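Local coordinates for protein carbohydrate binding module (Escherichia coli, PDB 2XFD) that binds carbohydrate in a calcium-dependent manner, here holding the disaccharide cellobiose, and probably recognises xylan as well, at residues V62-R74 against E98-V111. Sequence-based numbering, arbitrary orientation.
With CA (calcium ion), chain D; CA (calcium ion), chain C; BGC (beta-D-glucopyranose), chain B; BGC (beta-D-glucopyranose), chain E.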
ATOM      1  N   VAL A  62       0.926  -7.920   3.809  1.00  5.23           N
ATOM      2  CA  VAL A  62       0.560  -7.387   2.490  1.00  4.90           C
ATOM      3  C   VAL A  62       1.799  -7.226   1.633  1.00  4.39           C
ATOM      4  O   VAL A  62       2.851  -6.753   2.104  1.00  5.17           O
ATOM      5  CB  VAL A  62      -0.165  -6.062   2.654  1.00  4.67           C
ATOM      6  CG1 VAL A  62      -0.365  -5.359   1.311  1.00  5.55           C
ATOM      7  CG2 VAL A  62      -1.525  -6.270   3.372  1.00  5.58           C
ATOM      8  N   GLN A  63       1.678  -7.581   0.364  1.00  4.03           N
ATOM      9  CA  GLN A  63       2.706  -7.320  -0.657  1.00  4.41           C
ATOM     10  C   GLN A  63       2.049  -6.399  -1.700  1.00  3.79           C
ATOM     11  O   GLN A  63       1.111  -6.804  -2.363  1.00  4.49           O
ATOM     12  CB  GLN A  63       3.234  -8.595  -1.269  1.00  4.52           C
ATOM     13  CG  GLN A  63       4.414  -8.392  -2.190  1.00  5.05           C
ATOM     14  CD  GLN A  63       4.826  -9.614  -2.967  1.00  6.37           C
ATOM     15  OE1 GLN A  63       4.171 -10.648  -2.975  1.00  7.01           O
ATOM     16  NE2 GLN A  63       5.930  -9.538  -3.584  1.00 11.72           N
ATOM     17  N   VAL A  64       2.592  -5.191  -1.843  1.00  4.34           N
ATOM     18  CA  VAL A  64       2.158  -4.219  -2.849  1.00  3.97           C
ATOM     19  C   VAL A  64       3.166  -4.222  -3.951  1.00  3.94           C
ATOM     20  O   VAL A  64       4.322  -3.918  -3.748  1.00  5.35           O
ATOM     21  CB  VAL A  64       2.026  -2.788  -2.203  1.00  4.48           C
ATOM     22  CG1 VAL A  64       1.516  -1.826  -3.278  1.00  4.68           C
ATOM     23  CG2 VAL A  64       1.186  -2.779  -0.986  1.00  6.04           C
ATOM     24  N   ASP A  65       2.742  -4.591  -5.137  1.00  4.41           N
ATOM     25  CA  ASP A  65       3.643  -4.572  -6.279  1.00  4.87           C
ATOM     26  C   ASP A  65       3.995  -3.146  -6.690  1.00  4.35           C
ATOM     27  O   ASP A  65       5.184  -2.755  -6.786  1.00  4.45           O
ATOM     28  CB  ASP A  65       3.085  -5.378  -7.467  1.00  5.04           C
ATOM     29  CG  ASP A  65       4.080  -5.684  -8.543  1.00  6.31           C
ATOM     30  OD1 ASP A  65       5.189  -5.181  -8.516  1.00  6.50           O
ATOM     31  OD2 ASP A  65       3.715  -6.465  -9.463  1.00  8.56           O
ATOM     32  N   TYR A  66       2.981  -2.355  -6.935  1.00  3.92           N
ATOM     33  CA  TYR A  66       3.083  -1.037  -7.482  1.00  3.65           C
ATOM     34  C   TYR A  66       1.719  -0.368  -7.372  1.00  3.36           C
ATOM     35  O   TYR A  66       0.705  -1.021  -7.126  1.00  4.30           O
ATOM     36  CB  TYR A  66       3.614  -1.009  -8.948  1.00  4.73           C
ATOM     37  CG  TYR A  66       2.771  -1.814  -9.921  1.00  3.84           C
ATOM     38  CD1 TYR A  66       1.573  -1.373 -10.389  1.00  4.73           C
ATOM     39  CD2 TYR A  66       3.231  -3.024 -10.399  1.00  6.20           C
ATOM     40  CE1 TYR A  66       0.842  -2.091 -11.331  1.00  5.22           C
ATOM     41  CE2 TYR A  66       2.514  -3.752 -11.307  1.00  7.14           C
ATOM     42  CZ  TYR A  66       1.311  -3.281 -11.764  1.00  7.13           C
ATOM     43  OH  TYR A  66       0.581  -4.047 -12.677  1.00  8.90           O
ATOM     44  N   ILE A  67       1.714   0.939  -7.641  1.00  3.32           N
ATOM     45  CA  ILE A  67       0.503   1.638  -7.990  1.00  3.11           C
ATOM     46  C   ILE A  67       0.700   2.251  -9.369  1.00  3.44           C
ATOM     47  O   ILE A  67       1.809   2.403  -9.864  1.00  4.15           O
ATOM     48  CB  ILE A  67       0.055   2.710  -6.941  1.00  4.01           C
ATOM     49  CG1 ILE A  67       0.937   3.941  -6.979  1.00  3.81           C
ATOM     50  CG2 ILE A  67      -0.006   2.070  -5.581  1.00  4.43           C
ATOM     51  CD1 ILE A  67       0.431   5.039  -6.078  1.00  4.87           C
ATOM     52  N   VAL A  68      -0.423   2.671  -9.996  1.00  3.77           N
ATOM     53  CA  VAL A  68      -0.415   3.395 -11.230  1.00  3.99           C
ATOM     54  C   VAL A  68      -1.236   4.672 -10.995  1.00  3.85           C
ATOM     55  O   VAL A  68      -2.370   4.587 -10.540  1.00  5.04           O
ATOM     56  CB  VAL A  68      -1.040   2.581 -12.394  1.00  4.08           C
ATOM     57  CG1 VAL A  68      -0.824   3.325 -13.710  1.00  6.16           C
ATOM     58  CG2 VAL A  68      -0.481   1.174 -12.432  1.00  6.02           C
ATOM     59  N   VAL A  69      -0.651   5.813 -11.259  1.00  3.61           N
ATOM     60  CA  VAL A  69      -1.265   7.113 -11.029  1.00  4.05           C
ATOM     61  C   VAL A  69      -1.415   7.815 -12.354  1.00  4.42           C
ATOM     62  O   VAL A  69      -0.399   8.217 -12.947  1.00  4.62           O
ATOM     63  CB  VAL A  69      -0.451   7.961 -10.038  1.00  4.28           C
ATOM     64  CG1 VAL A  69      -1.181   9.268  -9.767  1.00  5.93           C
ATOM     65  CG2 VAL A  69      -0.147   7.217  -8.770  1.00  5.06           C
ATOM     66  N   ASN A  70      -2.618   7.963 -12.887  1.00  4.58           N
ATOM     67  CA  ASN A  70      -2.823   8.586 -14.172  1.00  5.73           C
ATOM     68  C   ASN A  70      -1.884   8.014 -15.218  1.00  6.05           C
ATOM     69  O   ASN A  70      -1.315   8.731 -16.077  1.00  7.65           O
ATOM     70  CB  ASN A  70      -2.716  10.119 -14.064  1.00  6.48           C
ATOM     71  CG  ASN A  70      -3.748  10.716 -13.147  1.00  6.12           C
ATOM     72  OD1 ASN A  70      -4.899  10.243 -13.158  1.00  7.98           O
ATOM     73  ND2 ASN A  70      -3.369  11.750 -12.371  1.00  8.13           N
ATOM     74  N   GLY A  71      -1.724   6.690 -15.219  1.00  5.44           N
ATOM     75  CA  GLY A  71      -0.935   5.996 -16.170  1.00  5.33           C
ATOM     76  C   GLY A  71       0.518   5.783 -15.854  1.00  5.24           C
ATOM     77  O   GLY A  71       1.177   5.046 -16.580  1.00  6.10           O
ATOM     78  N   GLN A  72       1.019   6.393 -14.770  1.00  4.92           N
ATOM     79  CA  GLN A  72       2.418   6.237 -14.392  1.00  4.69           C
ATOM     80  C   GLN A  72       2.561   5.154 -13.311  1.00  3.91           C
ATOM     81  O   GLN A  72       2.016   5.317 -12.212  1.00  4.18           O
ATOM     82  CB  GLN A  72       2.961   7.554 -13.858  1.00  4.98           C
ATOM     83  CG  GLN A  72       4.473   7.471 -13.565  1.00  5.55           C
ATOM     84  CD  GLN A  72       4.960   8.684 -12.859  1.00  5.90           C
ATOM     85  OE1 GLN A  72       4.507   8.981 -11.757  1.00  6.95           O
ATOM     86  NE2 GLN A  72       5.908   9.418 -13.482  1.00  7.59           N
ATOM     87  N   THR A  73       3.267   4.098 -13.628  1.00  4.46           N
ATOM     88  CA  THR A  73       3.562   3.054 -12.638  1.00  4.27           C
ATOM     89  C   THR A  73       4.597   3.559 -11.652  1.00  4.71           C
ATOM     90  O   THR A  73       5.652   4.056 -12.095  1.00  6.54           O
ATOM     91  CB  THR A  73       4.001   1.776 -13.321  1.00  6.58           C
ATOM     92  OG1 THR A  73       2.935   1.238 -14.104  1.00  6.75           O
ATOM     93  CG2 THR A  73       4.443   0.703 -12.371  1.00  8.01           C
ATOM     94  N   ARG A  74       4.357   3.401 -10.371  1.00  3.77           N
ATOM     95  CA  ARG A  74       5.269   3.747  -9.302  1.00  3.97           C
ATOM     96  C   ARG A  74       5.470   2.485  -8.477  1.00  3.62           C
ATOM     97  O   ARG A  74       4.542   2.035  -7.801  1.00  4.03           O
ATOM     98  CB  ARG A  74       4.686   4.907  -8.477  1.00  4.05           C
ATOM     99  CG  ARG A  74       4.340   6.147  -9.283  1.00  4.24           C
ATOM    100  CD  ARG A  74       3.868   7.220  -8.390  1.00  4.66           C
ATOM    101  NE  ARG A  74       3.393   8.389  -9.135  1.00  4.79           N
ATOM    102  CZ  ARG A  74       2.848   9.458  -8.598  1.00  4.86           C
ATOM    103  NH1 ARG A  74       2.747   9.599  -7.298  1.00  5.40           N
ATOM    104  NH2 ARG A  74       2.342  10.413  -9.403  1.00  5.94           N
ATOM    105  N   GLU A  98       8.230  -3.813  -1.112  1.00  5.22           N
ATOM    106  CA  GLU A  98       6.857  -4.144  -1.414  1.00  4.96           C
ATOM    107  C   GLU A  98       6.039  -4.513  -0.216  1.00  4.94           C
ATOM    108  O   GLU A  98       4.811  -4.559  -0.286  1.00  5.75           O
ATOM    109  CB  GLU A  98       6.808  -5.279  -2.428  1.00  5.40           C
ATOM    110  CG  GLU A  98       7.364  -4.910  -3.777  1.00  6.02           C
ATOM    111  CD  GLU A  98       7.285  -5.998  -4.819  1.00  6.68           C
ATOM    112  OE1 GLU A  98       7.434  -7.187  -4.427  1.00  9.49           O
ATOM    113  OE2 GLU A  98       7.121  -5.706  -6.010  1.00  7.57           O
ATOM    114  N   TRP A  99       6.679  -4.890   0.910  1.00  4.97           N
ATOM    115  CA  TRP A  99       5.967  -5.543   2.001  1.00  5.17           C
ATOM    116  C   TRP A  99       5.509  -4.570   3.093  1.00  5.45           C
ATOM    117  O   TRP A  99       6.253  -3.713   3.527  1.00  6.72           O
ATOM    118  CB  TRP A  99       6.893  -6.596   2.619  1.00  6.05           C
ATOM    119  CG  TRP A  99       7.029  -7.774   1.707  1.00  6.21           C
ATOM    120  CD1 TRP A  99       7.939  -7.951   0.722  1.00  8.66           C
ATOM    121  CD2 TRP A  99       6.123  -8.876   1.609  1.00  6.53           C
ATOM    122  NE1 TRP A  99       7.729  -9.117   0.043  1.00  9.98           N
ATOM    123  CE2 TRP A  99       6.611  -9.730   0.582  1.00  9.05           C
ATOM    124  CE3 TRP A  99       4.972  -9.278   2.323  1.00  6.55           C
ATOM    125  CZ2 TRP A  99       5.965 -10.931   0.240  1.00  9.47           C
ATOM    126  CZ3 TRP A  99       4.388 -10.454   1.970  1.00  8.25           C
ATOM    127  CH2 TRP A  99       4.911 -11.266   0.936  1.00  8.60           C
ATOM    128  N   LEU A 100       4.335  -4.888   3.567  1.00  5.57           N
ATOM    129  CA  LEU A 100       3.801  -4.325   4.810  1.00  5.73           C
ATOM    130  C   LEU A 100       3.530  -5.503   5.714  1.00  6.03           C
ATOM    131  O   LEU A 100       2.538  -6.228   5.574  1.00  6.36           O
ATOM    132  CB  LEU A 100       2.546  -3.505   4.577  1.00  6.02           C
ATOM    133  CG  LEU A 100       2.735  -2.231   3.748  1.00  5.59           C
ATOM    134  CD1 LEU A 100       1.423  -1.701   3.229  1.00  7.30           C
ATOM    135  CD2 LEU A 100       3.515  -1.193   4.578  1.00  7.58           C
ATOM    136  N   HIS A 101       4.425  -5.725   6.674  1.00  7.21           N
ATOM    137  CA  HIS A 101       4.280  -6.815   7.684  1.00  7.91           C
ATOM    138  C   HIS A 101       3.481  -6.346   8.860  1.00  8.54           C
ATOM    139  O   HIS A 101       2.667  -7.087   9.453  1.00 10.19           O
ATOM    140  CB  HIS A 101       5.649  -7.303   8.108  1.00  9.53           C
ATOM    141  CG  HIS A 101       6.467  -7.841   6.994  1.00 10.39           C
ATOM    142  ND1 HIS A 101       6.306  -9.063   6.350  1.00 14.17           N
ATOM    143  CD2 HIS A 101       7.537  -7.262   6.433  1.00  7.43           C
ATOM    144  CE1 HIS A 101       7.284  -9.197   5.454  1.00  9.43           C
ATOM    145  NE2 HIS A 101       8.014  -8.094   5.486  1.00 13.35           N
ATOM    146  N   CYS A 102       3.740  -5.143   9.287  1.00  9.69           N
ATOM    147  CA  CYS A 102       3.049  -4.486  10.395  1.00 10.36           C
ATOM    148  C   CYS A 102       2.000  -3.527   9.792  1.00  9.49           C
ATOM    149  O   CYS A 102       2.139  -3.108   8.647  1.00  9.45           O
ATOM    150  CB  CYS A 102       4.029  -3.679  11.246  1.00 10.63           C
ATOM    151  SG  CYS A 102       5.512  -4.552  11.701  1.00 14.78           S
ATOM    152  N   ASN A 103       1.062  -3.106  10.620  1.00  9.43           N
ATOM    153  CA  ASN A 103       0.257  -1.967  10.250  1.00  9.24           C
ATOM    154  C   ASN A 103       1.179  -0.781   9.888  1.00  9.66           C
ATOM    155  O   ASN A 103       2.144  -0.543  10.595  1.00 11.29           O
ATOM    156  CB  ASN A 103      -0.724  -1.545  11.338  1.00  9.51           C
ATOM    157  CG  ASN A 103      -1.863  -2.512  11.526  1.00 10.66           C
ATOM    158  OD1 ASN A 103      -2.302  -3.162  10.571  1.00 10.18           O
ATOM    159  ND2 ASN A 103      -2.314  -2.612  12.757  1.00 14.78           N
ATOM    160  N   GLY A 104       0.896  -0.074   8.812  1.00  8.11           N
ATOM    161  CA  GLY A 104       1.765   0.931   8.334  1.00  6.95           C
ATOM    162  C   GLY A 104       1.460   1.183   6.863  1.00  6.21           C
ATOM    163  O   GLY A 104       0.461   0.652   6.346  1.00  7.03           O
ATOM    164  N   TYR A 105       2.274   1.984   6.211  1.00  5.47           N
ATOM    165  CA  TYR A 105       1.983   2.399   4.850  1.00  5.22           C
ATOM    166  C   TYR A 105       3.242   2.536   4.016  1.00  4.63           C
ATOM    167  O   TYR A 105       4.325   2.721   4.532  1.00  5.34           O
ATOM    168  CB  TYR A 105       1.184   3.723   4.833  1.00  6.16           C
ATOM    169  CG  TYR A 105       1.929   4.914   5.403  1.00  6.26           C
ATOM    170  CD1 TYR A 105       1.756   5.336   6.697  1.00  8.64           C
ATOM    171  CD2 TYR A 105       2.861   5.585   4.675  1.00  7.09           C
ATOM    172  CE1 TYR A 105       2.482   6.453   7.216  1.00 11.73           C
ATOM    173  CE2 TYR A 105       3.546   6.662   5.189  1.00  9.60           C
ATOM    174  CZ  TYR A 105       3.356   7.072   6.407  1.00 11.31           C
ATOM    175  OH  TYR A 105       4.030   8.180   6.893  1.00 16.94           O
ATOM    176  N   ILE A 106       3.039   2.509   2.724  1.00  4.56           N
ATOM    177  CA  ILE A 106       4.021   2.908   1.711  1.00  4.22           C
ATOM    178  C   ILE A 106       3.582   4.229   1.159  1.00  3.99           C
ATOM    179  O   ILE A 106       2.414   4.373   0.747  1.00  4.76           O
ATOM    180  CB  ILE A 106       4.191   1.861   0.606  1.00  4.62           C
ATOM    181  CG1 ILE A 106       4.488   0.495   1.195  1.00  6.68           C
ATOM    182  CG2 ILE A 106       5.262   2.320  -0.345  1.00  5.78           C
ATOM    183  CD1 ILE A 106       4.436  -0.644   0.241  1.00  6.81           C
ATOM    184  N   SER A 107       4.472   5.218   1.114  1.00  4.40           N
ATOM    185  CA  SER A 107       4.184   6.506   0.512  1.00  4.36           C
ATOM    186  C   SER A 107       4.691   6.548  -0.896  1.00  4.29           C
ATOM    187  O   SER A 107       5.814   6.213  -1.186  1.00  5.89           O
ATOM    188  CB  SER A 107       4.876   7.620   1.268  1.00  6.16           C
ATOM    189  OG  SER A 107       4.700   8.859   0.633  1.00  7.40           O
ATOM    190  N   PHE A 108       3.819   6.993  -1.825  1.00  4.72           N
ATOM    191  CA  PHE A 108       4.122   7.046  -3.252  1.00  4.70           C
ATOM    192  C   PHE A 108       4.249   8.482  -3.772  1.00  4.77           C
ATOM    193  O   PHE A 108       4.283   8.720  -4.960  1.00  6.51           O
ATOM    194  CB  PHE A 108       3.074   6.298  -4.078  1.00  4.56           C
ATOM    195  CG  PHE A 108       3.092   4.812  -3.817  1.00  3.71           C
ATOM    196  CD1 PHE A 108       2.405   4.247  -2.777  1.00  4.65           C
ATOM    197  CD2 PHE A 108       3.780   3.968  -4.648  1.00  4.45           C
ATOM    198  CE1 PHE A 108       2.435   2.897  -2.556  1.00  4.69           C
ATOM    199  CE2 PHE A 108       3.795   2.622  -4.467  1.00  4.23           C
ATOM    200  CZ  PHE A 108       3.132   2.056  -3.411  1.00  4.77           C
ATOM    201  N   GLY A 109       4.396   9.429  -2.876  1.00  6.37           N
ATOM    202  CA  GLY A 109       4.523  10.842  -3.287  1.00  6.56           C
ATOM    203  C   GLY A 109       3.165  11.413  -3.652  1.00  5.27           C
ATOM    204  O   GLY A 109       2.130  10.795  -3.552  1.00  5.98           O
ATOM    205  N   ASN A 110       3.180  12.681  -4.060  1.00  6.96           N
ATOM    206  CA  ASN A 110       1.948  13.358  -4.407  1.00  6.28           C
ATOM    207  C   ASN A 110       1.322  12.857  -5.713  1.00  6.33           C
ATOM    208  O   ASN A 110       1.999  12.288  -6.564  1.00  7.20           O
ATOM    209  CB  ASN A 110       2.218  14.877  -4.587  1.00  7.82           C
ATOM    210  CG  ASN A 110       2.606  15.550  -3.275  1.00 10.24           C
ATOM    211  OD1 ASN A 110       3.223  16.645  -3.360  1.00 18.20           O
ATOM    212  ND2 ASN A 110       2.272  15.043  -2.165  1.00  8.99           N
ATOM    213  N   VAL A 111       0.025  13.026  -5.780  1.00  7.56           N
ATOM    214  CA  VAL A 111      -0.660  12.632  -6.997  1.00  8.36           C
ATOM    215  C   VAL A 111      -0.062  13.246  -8.200  1.00 10.91           C
ATOM    216  O   VAL A 111       0.271  12.657  -9.216  1.00 11.02           O
ATOM    217  CB  VAL A 111      -2.223  12.913  -6.925  1.00 10.56           C
ATOM    218  CG1 VAL A 111      -2.930  12.635  -8.258  1.00 13.36           C
ATOM    219  CG2 VAL A 111      -2.857  12.204  -5.799  1.00 10.87           C
TER
HETATM  220 CA    CA D1112       7.064  -4.084  -7.692  1.00  6.03          CA
HETATM  221 CA    CA C1111       1.977  -9.286   9.810  1.00 10.15          CA
HETATM  222  C2  BGC B   2       4.702  -9.726  11.793  1.00 12.28           C
HETATM  223  C3  BGC B   2       3.990  -8.506  12.349  1.00 13.06           C
HETATM  224  C4  BGC B   2       4.256  -8.329  13.853  1.00 16.09           C
HETATM  225  C5  BGC B   2       5.760  -8.299  14.061  1.00 15.72           C
HETATM  226  C6  BGC B   2       6.273  -8.113  15.507  1.00 22.06           C
HETATM  227  C1  BGC B   2       6.166  -9.706  12.156  1.00 14.35           C
HETATM  228  O2  BGC B   2       4.420  -9.778  10.378  1.00 12.56           O
HETATM  229  O3  BGC B   2       2.590  -8.697  12.126  1.00 13.21           O
HETATM  230  O4  BGC B   2       3.737  -7.111  14.318  1.00 20.57           O
HETATM  231  O5  BGC B   2       6.304  -9.482  13.551  1.00 18.65           O
HETATM  232  O6  BGC B   2       5.797  -9.217  16.247  1.00 25.80           O
HETATM  233  C2  BGC E   1      10.028 -12.133  12.747  0.50 19.07           C
HETATM  234  C3  BGC E   1       8.581 -11.744  12.882  1.00 22.38           C
HETATM  235  C4  BGC E   1       8.094 -10.894  11.711  1.00 18.87           C
HETATM  236  C5  BGC E   1       8.535 -11.522  10.446  1.00 23.93           C
HETATM  237  C6  BGC E   1       8.090 -10.677   9.306  1.00 21.64           C
HETATM  238  C1  BGC E   1      10.224 -12.755  11.377  1.00 32.97           C
HETATM  239  O1  BGC E   1      11.500 -13.295  11.127  1.00 36.95           O
HETATM  240  O2  BGC E   1      10.412 -12.990  13.804  0.50 21.05           O
HETATM  241  O3  BGC E   1       8.362 -11.036  14.101  1.00 28.65           O
HETATM  242  O4  BGC E   1       6.755 -10.942  11.732  1.00 17.86           O
HETATM  243  O5  BGC E   1       9.966 -11.710  10.458  1.00 31.34           O
HETATM  244  O6  BGC E   1       8.537 -11.229   8.100  1.00 29.13           O
HETATM  245  O   HOH W   1      -0.547  12.417 -11.879  1.00 10.16           O
HETATM  246  O   HOH W   2       1.495 -11.366  10.871  1.00 14.17           O
HETATM  247  O   HOH W   3       7.895  -5.516  -9.397  1.00 12.00           O
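Val62 and Leu100 form an antiparallel hydrogen-bonded pair, with Leu100 N to Val62 O at 2.8 Å, and Val64 N extends the ladder to Glu98 O. On the face shared by Gln63 and Trp99, the Gln63 chain runs over the indole: CB sits 3.7 Å from the centroid of the six-membered ring, a CH-pi contact, and the amide is only 13° from the ring plane. Gln63 NE2 then reaches Glu98 OE1 (2.9 Å) from above the carboxylate plane, while Gln63 OE1 accepts a hydrogen bond from Arg10 NE. Glu98 OE2 joins Asp65 O and OD1 on a calcium completed by Gln75, Glu77 and water.

Strands 62-69, 72-75 and 99-100 lie in one sheet and 104-110 in the other, facing as a beta-sandwich with apolar contacts between. Ile67 lies across one face of Phe108, CD1 3.5 Å from Phe108 CG; Val64 CB meets Ile106 CD1 at 4.0 Å.

At the far end chi2 and chi3 of Arg74 (-177°, -174°) stretch it to the last carbonyls: NH1 donates to Phe108 O and Asn110 O, both 2.9 Å, and NH2 to Val111 O. With these bonds, one from Arg74 NE to Gln72 OE1 fixes the guanidinium's rotation; Val69 CG2 lies over its centre. His101 O binds the second calcium, with one glucose's O2 and O3.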